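Local coordinates for protein carbonic anhydrase (Neosartorya fumigata, PDB 6LAC) that probably catalyses the reversible hydration of carbon dioxide to hydrogencarbonate, as a zinc-dependent carbonic anhydrase of the beta class, at residues L30-S35 against R82-C87. The protein carries 1 engineered substitution. Residues are numbered along the deposited sequence; the frame is centred on the assembly and turned at random.
Sequences LWIGCS and RNIVIC. With ZN (zinc ion), chain C.
Trp31 CG (chi1 -171°) and Val85 CG1 (chi1 179°) both stand anti to their backbone N, which brings the indole beside the valine: Val85 CG1 lies 3.9 Å from the centroid of the six-membered ring and 19° off its normal, a CH-pi contact over one face. Cys87 meets the same ring obliquely, its CB 3.7 Å from Trp31 CZ2. On the other side of the sheet Ile32 CD1 reaches back to Ile84 CG2 at 3.8 Å, while Leu30 runs alongside Ile84.

The backbones are parallel, their axes 4.8 Å apart. Hydrogen bonds of 2.8 Å run from Val85 N to Leu30 O, Ile32 N to Val85 O and Cys87 N to Ile32 O; a fourth, from Leu30 N to Asn83 O, is longer at 3.1 Å. Cys34 N is 4.2 Å from Cys87 O, too far for a direct hydrogen bond, and a water bridges the two. There Cys34 SG binds zinc at 2.2 Å, in a site completed by Asp36, His89 and Cys92.

Both are inner strands of the mixed sheet, with 52-57 beside 29-34 and 162-169 beside 83-89; helix 127-148 packs on Ile84 and Ile86, and Met166 touches Trp31, Val85 and Cys87.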
ATOM      1  N   LEU A  30      -5.446  10.790  -1.527  1.00  9.54           N
ATOM      2  CA  LEU A  30      -5.046   9.412  -1.919  1.00  8.94           C
ATOM      3  C   LEU A  30      -3.592   9.504  -2.330  1.00  9.48           C
ATOM      4  O   LEU A  30      -3.241  10.171  -3.328  1.00  9.83           O
ATOM      5  CB  LEU A  30      -5.929   8.917  -3.053  1.00  9.94           C
ATOM      6  CG  LEU A  30      -5.456   7.638  -3.753  1.00  9.88           C
ATOM      7  CD1 LEU A  30      -5.328   6.461  -2.782  1.00  9.78           C
ATOM      8  CD2 LEU A  30      -6.358   7.295  -4.887  1.00 10.82           C
ATOM      9  N   TRP A  31      -2.735   8.819  -1.579  1.00 10.00           N
ATOM     10  CA  TRP A  31      -1.265   8.797  -1.775  1.00  9.50           C
ATOM     11  C   TRP A  31      -0.918   7.449  -2.372  1.00  9.56           C
ATOM     12  O   TRP A  31      -1.100   6.439  -1.639  1.00 10.61           O
ATOM     13  CB  TRP A  31      -0.547   9.049  -0.466  1.00  9.38           C
ATOM     14  CG  TRP A  31       0.920   9.242  -0.624  1.00  9.87           C
ATOM     15  CD1 TRP A  31       1.909   8.305  -0.714  1.00  9.80           C
ATOM     16  CD2 TRP A  31       1.565  10.510  -0.726  1.00 10.19           C
ATOM     17  NE1 TRP A  31       3.114   8.917  -0.914  1.00 10.41           N
ATOM     18  CE2 TRP A  31       2.940  10.269  -0.905  1.00 10.99           C
ATOM     19  CE3 TRP A  31       1.116  11.827  -0.716  1.00 11.67           C
ATOM     20  CZ2 TRP A  31       3.866  11.321  -1.055  1.00 11.78           C
ATOM     21  CZ3 TRP A  31       2.023  12.844  -0.852  1.00 13.66           C
ATOM     22  CH2 TRP A  31       3.363  12.596  -1.016  1.00 13.79           C
ATOM     23  N   ILE A  32      -0.445   7.369  -3.581  1.00  8.72           N
ATOM     24  CA  ILE A  32      -0.054   6.124  -4.278  1.00  9.41           C
ATOM     25  C   ILE A  32       1.448   6.068  -4.302  1.00  9.81           C
ATOM     26  O   ILE A  32       2.074   6.892  -4.958  1.00 10.60           O
ATOM     27  CB  ILE A  32      -0.651   6.039  -5.661  1.00  9.89           C
ATOM     28  CG1 ILE A  32      -2.175   6.078  -5.583  1.00 10.78           C
ATOM     29  CG2 ILE A  32      -0.157   4.807  -6.397  1.00 10.83           C
ATOM     30  CD1 ILE A  32      -2.871   6.354  -6.901  1.00 12.05           C
ATOM     31  N   GLY A  33       2.027   5.156  -3.551  1.00  9.28           N
ATOM     32  CA  GLY A  33       3.467   4.988  -3.413  1.00  9.74           C
ATOM     33  C   GLY A  33       3.837   3.559  -3.744  1.00  9.82           C
ATOM     34  O   GLY A  33       3.014   2.670  -4.024  1.00  9.62           O
ATOM     35  N   CYS A  34       5.134   3.308  -3.713  1.00 10.19           N
ATOM     36  CA  CYS A  34       5.730   1.990  -4.063  1.00  9.10           C
ATOM     37  C   CYS A  34       6.084   1.175  -2.820  1.00  8.43           C
ATOM     38  O   CYS A  34       6.611   1.676  -1.820  1.00  8.95           O
ATOM     39  CB  CYS A  34       6.974   2.169  -4.900  1.00  9.40           C
ATOM     40  SG  CYS A  34       7.721   0.587  -5.394  1.00  9.75           S
ATOM     41  N   SER A  35       5.772  -0.111  -2.911  1.00  8.76           N
ATOM     42  CA  SER A  35       6.060  -1.085  -1.838  1.00  9.20           C
ATOM     43  C   SER A  35       7.530  -1.126  -1.405  1.00  8.84           C
ATOM     44  O   SER A  35       7.742  -1.465  -0.224  1.00  9.61           O
ATOM     45  CB  SER A  35       5.621  -2.426  -2.278  1.00  9.75           C
ATOM     46  OG  SER A  35       4.210  -2.458  -2.512  1.00 10.51           O
ATOM     47  N   ARG A  82     -10.302  14.756  -3.308  1.00 12.90           N
ATOM     48  CA  ARG A  82     -10.149  15.703  -4.423  1.00 13.30           C
ATOM     49  C   ARG A  82      -8.729  15.841  -4.931  1.00 11.93           C
ATOM     50  O   ARG A  82      -8.491  16.507  -5.952  1.00 12.59           O
ATOM     51  CB  ARG A  82     -10.621  17.103  -4.043  1.00 16.07           C
ATOM     52  CG  ARG A  82     -12.030  17.148  -3.473  1.00 20.86           C
ATOM     53  CD  ARG A  82     -13.013  16.413  -4.306  1.00 26.93           C
ATOM     54  NE  ARG A  82     -14.314  17.050  -4.114  1.00 34.16           N
ATOM     55  CZ  ARG A  82     -15.463  16.525  -4.483  1.00 39.82           C
ATOM     56  NH1 ARG A  82     -16.578  17.205  -4.280  1.00 44.88           N
ATOM     57  NH2 ARG A  82     -15.498  15.341  -5.061  1.00 42.62           N
ATOM     58  N   ASN A  83      -7.800  15.110  -4.293  1.00 11.35           N
ATOM     59  CA  ASN A  83      -6.379  15.146  -4.677  1.00 10.99           C
ATOM     60  C   ASN A  83      -5.809  13.725  -4.590  1.00  9.37           C
ATOM     61  O   ASN A  83      -6.009  13.054  -3.568  1.00 10.80           O
ATOM     62  CB  ASN A  83      -5.552  16.077  -3.807  1.00 11.99           C
ATOM     63  CG  ASN A  83      -5.865  17.554  -4.051  1.00 13.13           C
ATOM     64  OD1 ASN A  83      -5.384  18.100  -5.037  1.00 14.40           O
ATOM     65  ND2 ASN A  83      -6.709  18.105  -3.177  1.00 16.54           N
ATOM     66  N   ILE A  84      -5.060  13.383  -5.609  1.00  9.62           N
ATOM     67  CA  ILE A  84      -4.332  12.088  -5.706  1.00  9.27           C
ATOM     68  C   ILE A  84      -2.875  12.446  -5.938  1.00 10.02           C
ATOM     69  O   ILE A  84      -2.631  13.285  -6.833  1.00 10.56           O
ATOM     70  CB  ILE A  84      -4.858  11.219  -6.836  1.00  9.80           C
ATOM     71  CG1 ILE A  84      -6.325  10.874  -6.600  1.00 10.24           C
ATOM     72  CG2 ILE A  84      -3.993   9.944  -6.964  1.00 10.45           C
ATOM     73  CD1 ILE A  84      -7.021  10.146  -7.734  1.00 11.49           C
ATOM     74  N   VAL A  85      -1.945  11.876  -5.198  1.00 10.41           N
ATOM     75  CA  VAL A  85      -0.511  12.038  -5.476  1.00 10.47           C
ATOM     76  C   VAL A  85       0.016  10.689  -5.904  1.00 10.11           C
ATOM     77  O   VAL A  85      -0.196   9.713  -5.127  1.00 11.20           O
ATOM     78  CB  VAL A  85       0.215  12.579  -4.242  1.00 10.97           C
ATOM     79  CG1 VAL A  85       1.706  12.700  -4.562  1.00 11.13           C
ATOM     80  CG2 VAL A  85      -0.324  13.917  -3.809  1.00 11.39           C
ATOM     81  N   ILE A  86       0.713  10.588  -7.012  1.00  9.41           N
ATOM     82  CA  ILE A  86       1.522   9.397  -7.356  1.00 10.14           C
ATOM     83  C   ILE A  86       2.962   9.735  -7.039  1.00 10.65           C
ATOM     84  O   ILE A  86       3.510  10.675  -7.631  1.00 10.92           O
ATOM     85  CB  ILE A  86       1.324   8.962  -8.801  1.00 11.39           C
ATOM     86  CG1 ILE A  86      -0.165   8.725  -9.046  1.00 13.57           C
ATOM     87  CG2 ILE A  86       2.188   7.738  -9.129  1.00 12.66           C
ATOM     88  CD1 ILE A  86      -0.509   8.205 -10.405  1.00 14.49           C
ATOM     89  N   CYS A  87       3.508   9.071  -6.043  1.00  9.96           N
ATOM     90  CA  CYS A  87       4.869   9.330  -5.569  1.00  9.98           C
ATOM     91  C   CYS A  87       5.776   8.184  -5.972  1.00  9.58           C
ATOM     92  O   CYS A  87       5.595   7.053  -5.468  1.00 10.83           O
ATOM     93  CB  CYS A  87       4.889   9.475  -4.085  1.00 10.02           C
ATOM     94  SG  CYS A  87       6.487  10.068  -3.459  1.00 11.88           S
TER
HETATM   95 ZN    ZN C 201       9.870   1.221  -5.621  1.00 10.25          ZN
HETATM   96  O   HOH W   1       7.026   5.452  -3.715  1.00 10.62           O